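Long-range contacts in WipB (Legionella pneumophila, PDB 5NNY), which acts as a translocated serine/threonine phosphatase that targets the lysosomal nutrient-sensing machinery of the host, the chain here being its phosphatase domain: residues 28-33 with 80-85; 90-95 with 121-126; 98-103 with 127-132; 222-227 with 245-250. All blocks are in the same frame, centred on the assembly; numbering follows the deposited sequence.

In the fold
The four contacts follow the chain from the periphery inward and out again. Contact 1, a two-stranded ribbon, lies about 23 Å from the chain's centre and closes before contact 2 opens; their centres are 20 Å apart. Contact 2 pairs neighbouring strands of the six-stranded mixed sheet. Contact 3 joins the loop after strand 90-93 to helix 128-138, after strand 121-125, so the two alternate in sequence; they touch where Leu-126 CD2 meets Ile-131 CD1 at 3.7 Å. Contact 4, between helices 214-224 and 233-253, reaches contact 2 through Leu-126 CD2 and Phe-247 CE1. Contacts 1 and 4 lie on opposite sides of the chain's centre, 38 Å between their centres; contacts 2 and 3, near the middle, come between them in chain order.

Contact 1 (28-33 with 80-85); sequences IAISPE and AQIKII
Ile-28 and Ala-29 pair with Ile-84 and Lys-83 in a short two-stranded antiparallel ribbon, separate from the main sheet of the phosphatase domain. The backbone evidence is one hydrogen-bonded pair, Ala-29 with Lys-83: Ala-29 N gives to Lys-83 O at 2.8 Å, and Lys-83 N returns a nearly straight bond (178°) to Ala-29 O at 3.2 Å. Ile-28 and Ile-84 form the adjoining non-hydrogen-bonded pair, where Ile-28 CA also brings its hydrogen to Lys-83 O.

Apolar contacts occur on both faces, mainly that of Ile-28 and Ile-84. There Ile-28 CG2, anti to the carbonyl carbon, meets Ile-84 CD1 at 3.9 Å. Ile-28 CB lies against Ile-82 CG2. Leu-19, Leu-22 and Val-23 of helix 15-24 pack on Ile-28, and Leu-115 of helix 105-117 on Ile-84, so this face looks into the helical layer. On the face of Ala-29, its CB touches Ile-85 CG2 at 3.8 Å. Beyond the ribbon, Ile-30 CD1 reaches Ile-82 CG1 at 4.0 Å.

Water extends the pairing past the last direct bond: one molecule accepts from Ser-31 N and donates to Gln-81 O, both at 3.0 Å.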
# COMPACT_ATOMS: atom_id res chain seq x y z
N ILE A 28 18.93 -2.40 1.70
CA ILE A 28 19.27 -2.18 3.10
C ILE A 28 20.33 -3.17 3.54
O ILE A 28 20.44 -4.28 3.01
CB ILE A 28 18.06 -2.29 4.06
CG1 ILE A 28 17.53 -3.71 4.06
CG2 ILE A 28 16.98 -1.28 3.69
CD1 ILE A 28 16.34 -3.92 5.01
N ALA A 29 21.08 -2.76 4.55
CA ALA A 29 22.01 -3.63 5.26
C ALA A 29 21.54 -3.81 6.70
O ALA A 29 21.11 -2.86 7.35
CB ALA A 29 23.43 -3.06 5.24
N ILE A 30 21.60 -5.05 7.16
CA ILE A 30 21.22 -5.43 8.52
C ILE A 30 22.06 -6.63 8.86
O ILE A 30 22.30 -7.50 8.01
CB ILE A 30 19.70 -5.72 8.64
CG1 ILE A 30 19.27 -5.95 10.09
CG2 ILE A 30 19.32 -6.95 7.82
CD1 ILE A 30 17.76 -6.31 10.23
N SER A 31 22.55 -6.69 10.09
CA SER A 31 23.41 -7.79 10.47
C SER A 31 22.62 -9.09 10.49
O SER A 31 21.40 -9.10 10.66
CB SER A 31 24.04 -7.53 11.84
OG SER A 31 23.08 -7.56 12.90
N PRO A 32 23.31 -10.22 10.29
CA PRO A 32 22.64 -11.51 10.45
C PRO A 32 22.00 -11.68 11.82
O PRO A 32 20.91 -12.26 11.92
CB PRO A 32 23.78 -12.52 10.24
CG PRO A 32 24.75 -11.81 9.36
CD PRO A 32 24.68 -10.36 9.78
N GLU A 33 22.64 -11.19 12.88
CA GLU A 33 22.04 -11.38 14.20
C GLU A 33 20.77 -10.55 14.37
O GLU A 33 19.80 -11.01 14.99
CB GLU A 33 23.06 -11.07 15.30
CG GLU A 33 22.51 -11.40 16.69
CD GLU A 33 23.58 -11.48 17.78
OE1 GLU A 33 24.69 -10.92 17.60
OE2 GLU A 33 23.29 -12.10 18.83
N ALA A 80 16.23 0.94 14.06
CA ALA A 80 17.28 1.94 14.23
C ALA A 80 18.65 1.43 13.83
O ALA A 80 19.58 2.24 13.70
CB ALA A 80 17.32 2.41 15.68
N GLN A 81 18.81 0.13 13.68
CA GLN A 81 20.06 -0.47 13.22
C GLN A 81 20.02 -0.90 11.76
O GLN A 81 20.93 -1.60 11.31
CB GLN A 81 20.40 -1.66 14.11
CG GLN A 81 20.65 -1.27 15.55
CD GLN A 81 20.94 -2.46 16.42
OE1 GLN A 81 22.02 -3.03 16.34
NE2 GLN A 81 19.95 -2.87 17.23
N ILE A 82 18.97 -0.53 11.02
CA ILE A 82 18.87 -0.80 9.60
C ILE A 82 19.43 0.41 8.86
O ILE A 82 19.13 1.55 9.21
CB ILE A 82 17.42 -1.09 9.19
CG1 ILE A 82 16.97 -2.45 9.77
CG2 ILE A 82 17.26 -1.05 7.69
CD1 ILE A 82 15.45 -2.74 9.59
N LYS A 83 20.29 0.16 7.87
CA LYS A 83 20.86 1.22 7.06
C LYS A 83 20.43 1.02 5.62
O LYS A 83 20.54 -0.08 5.08
CB LYS A 83 22.39 1.25 7.15
CG LYS A 83 22.93 2.66 6.95
CD LYS A 83 24.33 2.67 6.40
CE LYS A 83 24.75 4.10 6.09
NZ LYS A 83 23.59 4.90 5.59
N ILE A 84 19.94 2.09 5.01
CA ILE A 84 19.68 2.11 3.58
C ILE A 84 21.02 2.32 2.88
O ILE A 84 21.75 3.27 3.20
CB ILE A 84 18.67 3.20 3.20
CG1 ILE A 84 17.23 2.72 3.45
CG2 ILE A 84 18.80 3.60 1.74
CD1 ILE A 84 16.90 2.38 4.90
N ILE A 85 21.37 1.41 1.98
CA ILE A 85 22.65 1.46 1.27
C ILE A 85 22.48 1.77 -0.21
O ILE A 85 23.49 1.90 -0.91
CB ILE A 85 23.43 0.14 1.42
CG1 ILE A 85 22.64 -1.02 0.81
CG2 ILE A 85 23.71 -0.12 2.88
CD1 ILE A 85 23.34 -2.35 0.85
O HOH W 1 22.15 -4.27 11.88

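Contact 2 (90-95 with 121-126); sequences LIRLIG and DFEILL
The beta-alpha-beta unit of strand 90-93, helix 105-117 and strand 121-125 brings its two strands together here as parallel neighbours, their axes 4.6 Å apart and 15° from parallel. Four backbone hydrogen bonds establish the register: Ile-91 N to Asp-121 O, Glu-123 N to Ile-91 O, Leu-93 N to Glu-123 O and Leu-125 N to Leu-93 O, all between 2.8 and 2.9 Å.

Arg-92 and Glu-123 lie side by side on one face, pointing the same way. In the conformer described, their salt bridge joins Arg-92 NE to Glu-123 OE1 at 2.7 Å, yet the bend of 119° at the hydrogen makes the hydrogen bond weak, and the guanidinium and carboxylate planes stand 82° apart. Leu-90 CD2 sits over the centre of one guanidinium face, 3.2 Å above its plane. A water donates to Glu-123 OE2 at 3.0 Å and accepts weakly from Arg-92 NH2. Asp-5, just before strand 6-8, pairs with Arg-92, while Lys-191 (to OE2) and Ser-194 (to OE1) of strand 190-198 hold Glu-123, so the network spans both neighbouring strands.

The other face is apolar: Ile-91 CB meets Phe-122 CB at 4.0 Å, and Leu-93 CD2 meets Ile-124 CG1 at 4.2 Å. Helix 105-117 covers Phe-122 and Ile-124 there, as expected of the crossover helix in a beta-alpha-beta unit of the calcineurin-like phosphoesterase fold.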
# COMPACT_ATOMS: atom_id res chain seq x y z
N LEU A 90 14.88 2.13 -7.64
CA LEU A 90 13.46 2.36 -7.38
C LEU A 90 12.77 1.08 -6.92
O LEU A 90 12.94 0.02 -7.53
CB LEU A 90 12.75 2.92 -8.61
CG LEU A 90 11.23 3.08 -8.44
CD1 LEU A 90 10.90 4.13 -7.39
CD2 LEU A 90 10.56 3.43 -9.74
N ILE A 91 11.97 1.19 -5.86
CA ILE A 91 11.20 0.09 -5.28
C ILE A 91 9.74 0.38 -5.55
O ILE A 91 9.21 1.40 -5.10
CB ILE A 91 11.44 -0.03 -3.77
CG1 ILE A 91 12.93 0.03 -3.45
CG2 ILE A 91 10.81 -1.29 -3.24
CD1 ILE A 91 13.23 0.64 -2.09
N ARG A 92 9.06 -0.51 -6.27
CA ARG A 92 7.63 -0.41 -6.51
C ARG A 92 6.92 -1.50 -5.72
O ARG A 92 7.19 -2.69 -5.91
CB ARG A 92 7.27 -0.54 -7.99
CG ARG A 92 7.66 0.62 -8.86
CD ARG A 92 7.05 0.47 -10.27
NE ARG A 92 7.37 1.64 -11.10
CZ ARG A 92 8.50 1.76 -11.79
NH1 ARG A 92 9.38 0.79 -11.74
NH2 ARG A 92 8.73 2.85 -12.52
N LEU A 93 6.00 -1.09 -4.84
CA LEU A 93 5.14 -2.03 -4.13
C LEU A 93 3.80 -2.14 -4.87
O LEU A 93 3.03 -1.19 -4.91
CB LEU A 93 4.93 -1.57 -2.69
CG LEU A 93 6.06 -1.81 -1.66
CD1 LEU A 93 7.39 -1.15 -2.03
CD2 LEU A 93 5.62 -1.35 -0.24
N ILE A 94 3.53 -3.32 -5.43
CA ILE A 94 2.28 -3.52 -6.16
C ILE A 94 1.08 -3.53 -5.20
O ILE A 94 -0.07 -3.40 -5.64
CB ILE A 94 2.39 -4.81 -7.01
CG1 ILE A 94 1.72 -4.63 -8.36
CG2 ILE A 94 1.84 -6.02 -6.28
CD1 ILE A 94 2.62 -4.00 -9.41
N GLY A 95 1.32 -3.65 -3.90
CA GLY A 95 0.31 -3.31 -2.92
C GLY A 95 0.21 -4.36 -1.83
O GLY A 95 1.11 -5.18 -1.62
N ASP A 121 14.16 5.36 -2.63
CA ASP A 121 13.17 5.72 -3.63
C ASP A 121 12.14 4.60 -3.71
O ASP A 121 12.48 3.47 -4.07
CB ASP A 121 13.85 5.94 -4.99
CG ASP A 121 12.92 6.57 -6.01
OD1 ASP A 121 11.86 7.09 -5.62
OD2 ASP A 121 13.27 6.53 -7.21
N PHE A 122 10.88 4.90 -3.36
CA PHE A 122 9.86 3.86 -3.35
C PHE A 122 8.50 4.42 -3.73
O PHE A 122 8.22 5.61 -3.57
CB PHE A 122 9.78 3.13 -1.98
CG PHE A 122 9.27 3.97 -0.83
CD1 PHE A 122 10.13 4.81 -0.12
CD2 PHE A 122 7.95 3.85 -0.39
CE1 PHE A 122 9.67 5.55 0.95
CE2 PHE A 122 7.48 4.59 0.68
CZ PHE A 122 8.34 5.44 1.36
N GLU A 123 7.65 3.57 -4.30
CA GLU A 123 6.28 3.98 -4.57
C GLU A 123 5.36 2.82 -4.26
O GLU A 123 5.74 1.65 -4.38
CB GLU A 123 6.07 4.45 -6.01
CG GLU A 123 6.46 3.43 -7.04
CD GLU A 123 6.41 3.99 -8.44
OE1 GLU A 123 6.00 3.24 -9.35
OE2 GLU A 123 6.77 5.18 -8.63
N ILE A 124 4.14 3.17 -3.88
CA ILE A 124 3.12 2.26 -3.38
C ILE A 124 1.89 2.41 -4.26
O ILE A 124 1.32 3.50 -4.37
CB ILE A 124 2.76 2.55 -1.91
CG1 ILE A 124 4.03 2.47 -1.06
CG2 ILE A 124 1.74 1.55 -1.40
CD1 ILE A 124 3.85 2.97 0.37
N LEU A 125 1.48 1.31 -4.89
CA LEU A 125 0.35 1.34 -5.80
C LEU A 125 -0.92 1.14 -5.00
O LEU A 125 -1.00 0.24 -4.16
CB LEU A 125 0.48 0.26 -6.88
CG LEU A 125 1.50 0.67 -7.94
CD1 LEU A 125 1.94 -0.51 -8.76
CD2 LEU A 125 0.91 1.76 -8.83
N LEU A 126 -1.90 2.01 -5.23
CA LEU A 126 -3.15 1.97 -4.46
C LEU A 126 -3.84 0.61 -4.60
O LEU A 126 -3.97 0.07 -5.70
CB LEU A 126 -4.09 3.09 -4.93
CG LEU A 126 -5.34 3.35 -4.08
CD1 LEU A 126 -4.93 3.78 -2.68
CD2 LEU A 126 -6.26 4.40 -4.73
O HOH W 2 8.02 5.57 -11.29

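Contact 3 (98-103 with 127-132)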
# COMPACT_ATOMS: atom_id res chain seq x y z
N LEU A 98 -0.28 -3.21 3.65
CA LEU A 98 -0.98 -2.95 4.90
C LEU A 98 -2.37 -3.59 4.86
O LEU A 98 -2.87 -3.94 3.79
CB LEU A 98 -1.10 -1.44 5.16
CG LEU A 98 0.15 -0.59 5.30
CD1 LEU A 98 -0.21 0.91 5.32
CD2 LEU A 98 0.93 -0.95 6.58
N VAL A 99 -2.99 -3.73 6.04
CA VAL A 99 -4.37 -4.21 6.20
C VAL A 99 -4.55 -5.57 5.53
O VAL A 99 -5.32 -5.71 4.57
CB VAL A 99 -5.40 -3.21 5.63
CG1 VAL A 99 -6.85 -3.55 6.11
CG2 VAL A 99 -5.04 -1.80 6.05
N ASP A 100 -3.89 -6.60 6.06
CA ASP A 100 -3.90 -7.89 5.36
C ASP A 100 -3.56 -8.98 6.37
O ASP A 100 -3.68 -8.76 7.59
CB ASP A 100 -2.94 -7.84 4.16
CG ASP A 100 -3.38 -8.76 3.01
OD1 ASP A 100 -3.68 -9.95 3.27
OD2 ASP A 100 -3.41 -8.29 1.85
N ARG A 101 -3.13 -10.14 5.88
CA ARG A 101 -2.99 -11.34 6.72
C ARG A 101 -1.80 -11.29 7.67
O ARG A 101 -1.77 -12.07 8.63
CB ARG A 101 -2.87 -12.57 5.83
CG ARG A 101 -4.20 -13.00 5.23
CD ARG A 101 -4.05 -13.82 3.97
NE ARG A 101 -5.00 -14.94 3.94
CZ ARG A 101 -6.31 -14.83 3.71
NH1 ARG A 101 -7.07 -15.91 3.72
NH2 ARG A 101 -6.86 -13.64 3.48
N GLY A 102 -0.83 -10.41 7.42
CA GLY A 102 0.37 -10.36 8.25
C GLY A 102 0.09 -9.96 9.70
O GLY A 102 -1.06 -9.73 10.11
N VAL A 103 1.17 -9.86 10.47
CA VAL A 103 1.05 -9.85 11.94
C VAL A 103 0.49 -8.52 12.45
O VAL A 103 -0.44 -8.50 13.27
CB VAL A 103 2.40 -10.18 12.60
CG1 VAL A 103 2.29 -9.99 14.09
CG2 VAL A 103 2.80 -11.59 12.29
N SER A 127 -4.28 0.07 -3.46
CA SER A 127 -4.97 -1.21 -3.42
C SER A 127 -6.19 -1.09 -2.52
O SER A 127 -6.34 -0.12 -1.77
CB SER A 127 -4.06 -2.35 -2.92
OG SER A 127 -3.66 -2.19 -1.55
N ASN A 128 -7.06 -2.10 -2.62
CA ASN A 128 -8.23 -2.15 -1.75
C ASN A 128 -7.82 -2.27 -0.29
O ASN A 128 -8.44 -1.65 0.59
CB ASN A 128 -9.16 -3.29 -2.16
CG ASN A 128 -8.42 -4.57 -2.56
OD1 ASN A 128 -7.69 -4.60 -3.56
ND2 ASN A 128 -8.63 -5.65 -1.80
N HIS A 129 -6.75 -3.02 -0.00
CA HIS A 129 -6.28 -3.15 1.38
C HIS A 129 -5.73 -1.82 1.89
O HIS A 129 -6.10 -1.34 2.96
CB HIS A 129 -5.22 -4.26 1.49
CG HIS A 129 -5.76 -5.65 1.36
ND1 HIS A 129 -6.25 -6.36 2.43
CD2 HIS A 129 -5.85 -6.47 0.28
CE1 HIS A 129 -6.64 -7.56 2.02
NE2 HIS A 129 -6.40 -7.65 0.72
N GLY A 130 -4.86 -1.22 1.12
CA GLY A 130 -4.28 0.04 1.49
C GLY A 130 -5.27 1.18 1.63
O GLY A 130 -5.17 2.02 2.46
N ILE A 131 -6.32 1.13 0.83
CA ILE A 131 -7.34 2.14 0.88
C ILE A 131 -8.11 2.12 2.23
O ILE A 131 -8.62 3.09 2.64
CB ILE A 131 -8.23 2.02 -0.37
CG1 ILE A 131 -8.41 3.34 -1.03
CG2 ILE A 131 -9.54 1.42 -0.04
CD1 ILE A 131 -8.87 3.20 -2.44
N GLU A 132 -8.21 0.98 2.89
CA GLU A 132 -8.83 0.94 4.18
C GLU A 132 -7.96 1.71 5.20
O GLU A 132 -8.47 2.40 6.02
CB GLU A 132 -9.03 -0.49 4.61
CG GLU A 132 -9.49 -0.60 6.03
CD GLU A 132 -9.96 -2.01 6.42
OE1 GLU A 132 -10.03 -2.89 5.61
OE2 GLU A 132 -10.24 -2.19 7.59
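Leu-98 meets His-129 through its backbone: its carbonyl O lies 3.3 Å from His-129 CB, while its side chain packs on Ile-108 and Leu-109 of helix 105-117 and on Phe-133 of helix 128-138.

Val-99 presents both backbone and side chain. Its O lies near the plane of the imidazole, at the edge, and accepts from His-129 ND1 with an angle of 138° at the hydrogen. The 2.4 Å between Val-99 O and His-129 ND1 is implausibly short, and that length is doubtful. CB and CG2 rest against the backbone O of His-129. The other methyl, CG1, is anti to the backbone N (chi1 -166°) and lies against Glu-132 OE1 at 3.3 Å, one turn on from His-129. That carboxylate oxygen is hydrogen-bonded to Gln-156, which also binds Asn-128 O.

The loop from Gly-95 to Gly-102, GDELVDRG, resembles the GDxVDRG signature of PPP-family phosphatases with one residue more; Asn-128 and His-129 probably correspond to the NH of GNHE, and His-12 to that of GDxH. Their gathering beyond the carboxyl ends of parallel strands is consistent with the active-site side, as in those relatives. Ser-127 caps helix 128-138, its OG accepting from Gly-130 N at 3.1 Å.

Asp-100 stacks its carboxylate on the imidazole, the planes 20° apart and OD2 3.2 Å above the ring plane. OD2 approaches His-129 NE2 to 3.3 Å from over the face, a direction unsuited to a hydrogen bond; OD2 is hydrogen-bonded instead to His-12 ND1. OD1 turns its anti lone pair to Arg-101 N, at 2.7 Å, and this bond helps fix the carboxylate's rotation.

Contact 4 (222-227 with 245-250); sequences RKFKVP and KKFAEK
Phe-224, in the last turn of helix 214-224, buries the most surface here and meets three residues of helix 233-253. Its CD1 lies 3.6 Å from Lys-246 CB, an approach oblique to the ring. Farther out, CE1 has Lys-250 CG at the ring edge, 4.1 Å away, and CZ comes equally near Phe-247 CD1. The two phenylalanine side chains run side by side in the same direction, with Phe-224 CZ near the plane of the Phe-247 ring, at its edge. Both rings also touch Ile-192 of strand 190-198 and Leu-259.

Helix 214-224 ends in a Schellman motif: Lys-225 has positive phi (64°), with two bonds back into the last turn, one from Lys-225 N to Arg-222 O at 3.2 Å. The chain thereby turns so that Val-226 also faces helix 233-253, joining two successive helices of the phosphatase domain beside the central sheet.

Lys-246, second in buried surface, passes Phe-224 in the opposite direction. Its chain bends at chi2 (-63°) and again at chi4, and Lys-246 CG lies 3.6 Å from Phe-224 O. The same Lys-246 CG lies 3.5 Å from Val-226 CG1, and the ammonium end reaches that methyl tip to tip, Lys-246 NZ to Val-226 CG1 being 3.3 Å.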
# COMPACT_ATOMS: atom_id res chain seq x y z
N ARG A 222 -10.43 11.42 -16.94
CA ARG A 222 -11.72 12.09 -16.88
C ARG A 222 -12.14 12.37 -15.44
O ARG A 222 -12.60 13.47 -15.13
CB ARG A 222 -12.78 11.24 -17.58
CG ARG A 222 -14.18 11.82 -17.47
CD ARG A 222 -15.22 11.03 -18.26
NE ARG A 222 -15.32 11.48 -19.65
CZ ARG A 222 -15.14 10.69 -20.70
NH1 ARG A 222 -15.25 11.19 -21.92
NH2 ARG A 222 -14.85 9.41 -20.53
N LYS A 223 -11.99 11.39 -14.55
CA LYS A 223 -12.38 11.56 -13.15
C LYS A 223 -11.62 12.72 -12.50
O LYS A 223 -12.20 13.51 -11.75
CB LYS A 223 -12.14 10.26 -12.38
CG LYS A 223 -12.31 10.35 -10.86
CD LYS A 223 -13.73 10.07 -10.46
CE LYS A 223 -13.84 9.74 -8.98
NZ LYS A 223 -15.28 9.53 -8.63
N PHE A 224 -10.32 12.84 -12.78
CA PHE A 224 -9.48 13.88 -12.20
C PHE A 224 -9.41 15.15 -13.04
O PHE A 224 -8.70 16.09 -12.66
CB PHE A 224 -8.09 13.33 -11.95
CG PHE A 224 -8.04 12.35 -10.82
CD1 PHE A 224 -8.18 12.80 -9.52
CD2 PHE A 224 -7.89 11.00 -11.06
CE1 PHE A 224 -8.15 11.90 -8.45
CE2 PHE A 224 -7.87 10.09 -10.01
CZ PHE A 224 -7.99 10.55 -8.70
N LYS A 225 -10.13 15.20 -14.17
CA LYS A 225 -10.28 16.41 -14.98
C LYS A 225 -8.94 16.86 -15.56
O LYS A 225 -8.56 18.02 -15.48
CB LYS A 225 -10.94 17.54 -14.18
CG LYS A 225 -12.34 17.19 -13.66
CD LYS A 225 -12.96 18.32 -12.83
CE LYS A 225 -13.39 19.50 -13.71
NZ LYS A 225 -14.05 20.57 -12.91
N VAL A 226 -8.22 15.91 -16.15
CA VAL A 226 -6.95 16.20 -16.82
C VAL A 226 -7.06 15.65 -18.23
O VAL A 226 -7.82 14.71 -18.49
CB VAL A 226 -5.75 15.61 -16.06
CG1 VAL A 226 -5.56 16.31 -14.72
CG2 VAL A 226 -5.92 14.11 -15.86
N PRO A 227 -6.30 16.22 -19.17
CA PRO A 227 -6.35 15.72 -20.55
C PRO A 227 -5.77 14.32 -20.66
O PRO A 227 -4.72 14.01 -20.08
CB PRO A 227 -5.50 16.73 -21.33
CG PRO A 227 -5.41 17.92 -20.46
CD PRO A 227 -5.44 17.40 -19.05
N LYS A 245 -0.74 13.52 -10.13
CA LYS A 245 -0.63 14.83 -9.49
C LYS A 245 -1.96 15.23 -8.86
O LYS A 245 -1.99 15.73 -7.74
CB LYS A 245 -0.20 15.91 -10.48
CG LYS A 245 -0.07 17.30 -9.86
CD LYS A 245 0.27 18.36 -10.91
CE LYS A 245 0.66 19.70 -10.28
NZ LYS A 245 0.92 20.76 -11.30
N LYS A 246 -3.05 15.05 -9.60
CA LYS A 246 -4.37 15.29 -9.03
C LYS A 246 -4.64 14.37 -7.85
O LYS A 246 -5.23 14.79 -6.85
CB LYS A 246 -5.45 15.11 -10.11
CG LYS A 246 -5.41 16.17 -11.21
CD LYS A 246 -5.68 17.54 -10.60
CE LYS A 246 -5.89 18.61 -11.65
NZ LYS A 246 -4.75 18.69 -12.57
N PHE A 247 -4.19 13.11 -7.93
CA PHE A 247 -4.40 12.19 -6.82
C PHE A 247 -3.66 12.65 -5.58
O PHE A 247 -4.20 12.62 -4.47
CB PHE A 247 -3.96 10.76 -7.21
CG PHE A 247 -4.12 9.76 -6.10
CD1 PHE A 247 -5.37 9.23 -5.80
CD2 PHE A 247 -3.04 9.38 -5.34
CE1 PHE A 247 -5.51 8.31 -4.76
CE2 PHE A 247 -3.18 8.47 -4.30
CZ PHE A 247 -4.42 7.94 -4.02
N ALA A 248 -2.41 13.11 -5.76
CA ALA A 248 -1.62 13.62 -4.65
C ALA A 248 -2.27 14.83 -4.00
O ALA A 248 -2.13 15.03 -2.79
CB ALA A 248 -0.22 13.96 -5.12
N GLU A 249 -2.97 15.66 -4.78
CA GLU A 249 -3.72 16.76 -4.17
C GLU A 249 -4.83 16.23 -3.27
O GLU A 249 -5.07 16.79 -2.19
CB GLU A 249 -4.30 17.68 -5.25
CG GLU A 249 -3.21 18.53 -5.90
CD GLU A 249 -3.68 19.20 -7.18
OE1 GLU A 249 -2.82 19.74 -7.91
OE2 GLU A 249 -4.91 19.20 -7.44
N LYS A 250 -5.52 15.17 -3.69
CA LYS A 250 -6.50 14.52 -2.83
C LYS A 250 -5.83 13.94 -1.60
O LYS A 250 -6.38 14.00 -0.50
CB LYS A 250 -7.23 13.41 -3.56
CG LYS A 250 -8.05 13.81 -4.78
CD LYS A 250 -9.21 14.70 -4.42
CE LYS A 250 -9.93 15.14 -5.70
NZ LYS A 250 -10.88 16.24 -5.43